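Local atomic coordinates of phenolic acid decarboxylase (Sedimentibacter hydroxybenzoicus, PDB entry 7AE5), a protein that catalyses the reversible, non-oxidative decarboxylation of 4-hydroxybenzoate and 3,4-dihydroxybenzoate, using prenylated FMN and manganese as cofactors. Residues A146-A151 with L182-I187. Residues are numbered along the deposited sequence; the frame is centred on the assembly and turned at random.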
loop_
_atom_site.group_PDB
_atom_site.type_symbol
_atom_site.label_atom_id
_atom_site.label_comp_id
_atom_site.label_asym_id
_atom_site.label_seq_id
_atom_site.Cartn_x
_atom_site.Cartn_y
_atom_site.Cartn_z
ATOM N N ALA C 146 36.495 -29.079 -4.937
ATOM C CA ALA C 146 36.616 -30.508 -4.706
ATOM C C ALA C 146 35.247 -31.178 -4.689
ATOM O O ALA C 146 34.233 -30.563 -4.345
ATOM C CB ALA C 146 37.341 -30.778 -3.389
ATOM N N SER C 147 35.228 -32.452 -5.071
ATOM C CA SER C 147 34.045 -33.301 -4.973
ATOM C C SER C 147 34.276 -34.286 -3.833
ATOM O O SER C 147 35.123 -35.180 -3.939
ATOM C CB SER C 147 33.773 -34.018 -6.293
ATOM O OG SER C 147 33.824 -33.111 -7.381
ATOM N N VAL C 148 33.521 -34.124 -2.749
ATOM C CA VAL C 148 33.775 -34.816 -1.490
ATOM C C VAL C 148 32.807 -35.984 -1.361
ATOM O O VAL C 148 31.587 -35.806 -1.481
ATOM C CB VAL C 148 33.644 -33.851 -0.300
ATOM C CG1 VAL C 148 33.454 -34.621 0.999
ATOM C CG2 VAL C 148 34.853 -32.930 -0.227
ATOM N N VAL C 149 33.346 -37.171 -1.094
ATOM C CA VAL C 149 32.594 -38.422 -1.125
ATOM C C VAL C 149 32.431 -38.947 0.295
ATOM O O VAL C 149 33.419 -39.113 1.021
ATOM C CB VAL C 149 33.291 -39.467 -2.013
ATOM C CG1 VAL C 149 32.330 -40.590 -2.364
ATOM C CG2 VAL C 149 33.843 -38.812 -3.268
ATOM N N THR C 150 31.184 -39.211 0.684
ATOM C CA THR C 150 30.851 -39.849 1.951
ATOM C C THR C 150 29.900 -41.011 1.688
ATOM O O THR C 150 29.356 -41.160 0.591
ATOM C CB THR C 150 30.209 -38.866 2.943
ATOM O OG1 THR C 150 28.796 -38.801 2.708
ATOM C CG2 THR C 150 30.811 -37.478 2.811
ATOM N N ALA C 151 29.702 -41.835 2.714
ATOM C CA ALA C 151 28.809 -42.989 2.646
ATOM C C ALA C 151 28.655 -43.547 4.055
ATOM O O ALA C 151 29.210 -43.013 5.021
ATOM C CB ALA C 151 29.333 -44.059 1.684
ATOM N N LEU C 182 28.291 -29.519 9.135
ATOM C CA LEU C 182 26.837 -29.404 9.096
ATOM C C LEU C 182 26.340 -29.172 7.674
ATOM O O LEU C 182 25.268 -29.665 7.302
ATOM C CB LEU C 182 26.377 -28.280 10.028
ATOM C CG LEU C 182 25.056 -28.438 10.796
ATOM C CD1 LEU C 182 24.819 -27.233 11.692
ATOM C CD2 LEU C 182 23.854 -28.655 9.883
ATOM N N ALA C 183 27.114 -28.454 6.859
ATOM C CA ALA C 183 26.779 -28.298 5.449
ATOM C C ALA C 183 26.853 -29.612 4.679
ATOM O O ALA C 183 26.451 -29.647 3.511
ATOM C CB ALA C 183 27.699 -27.263 4.801
ATOM N N MET C 184 27.358 -30.681 5.297
ATOM C CA MET C 184 27.387 -32.008 4.682
ATOM C C MET C 184 26.202 -32.808 5.212
ATOM O O MET C 184 26.331 -33.657 6.095
ATOM C CB MET C 184 28.706 -32.717 4.972
ATOM C CG MET C 184 29.919 -31.820 4.986
ATOM S SD MET C 184 31.431 -32.726 5.355
ATOM C CE MET C 184 31.183 -34.204 4.378
ATOM N N HIS C 185 25.026 -32.519 4.662
ATOM C CA HIS C 185 23.860 -33.331 4.969
ATOM C C HIS C 185 24.100 -34.767 4.519
ATOM O O HIS C 185 24.767 -35.018 3.512
ATOM C CB HIS C 185 22.613 -32.749 4.299
ATOM C CG HIS C 185 22.265 -31.371 4.770
ATOM N ND1 HIS C 185 21.677 -30.429 3.952
ATOM C CD2 HIS C 185 22.421 -30.776 5.977
ATOM C CE1 HIS C 185 21.488 -29.313 4.635
ATOM N NE2 HIS C 185 21.931 -29.498 5.865
ATOM N N ASP C 186 23.554 -35.706 5.296
ATOM C CA ASP C 186 23.734 -37.165 5.267
ATOM C C ASP C 186 24.910 -37.582 6.143
ATOM O O ASP C 186 25.176 -38.783 6.259
ATOM C CB ASP C 186 23.927 -37.752 3.856
ATOM N N ILE C 187 25.618 -36.640 6.765
ATOM C CA ILE C 187 26.718 -36.947 7.669
ATOM C C ILE C 187 26.452 -36.480 9.090
ATOM O O ILE C 187 27.323 -36.635 9.951
ATOM C CB ILE C 187 28.048 -36.356 7.157
#
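T150, on the strand 147-150, comes nearest in backbone to I187 of the loop 182-187, their CA atoms 7.6 Å apart, and no hydrogen bond joins the two segments. The side chain of M184 spans the distance between them, reaching out of the loop and touching the strand with its terminal methyl. M184 CE rests 3.6 Å from T150 CG2 and 4.1 Å from V148 CG1; these two residues, on either side of V149 in sequence, both point toward the loop. The methionine is extended through chi2 (179°) and bends at chi3 (42°), which brings CE up to the two methyls. It crosses V148 at about a right angle and T150 at a slant. T150 turns CG2 anti to its own carbonyl carbon, which brings this methyl to M184 CE. All three residues are buried, and the atoms that meet are methyl carbons. On the loop side, a type II turn from M184 to I187 is closed by the bond I187 N to M184 O, 3.1 Å. V148 also packs on Y167, and T150 on N163. M184, H185, N163 and Y167 are predicted to bind prenylated FMN, H185 and N163 also manganese; the contact joins a loop predicted to bind the cofactor to the antiparallel sheet of the Rift-related domain (FMN-binding clan) of a UbiD-family decarboxylase.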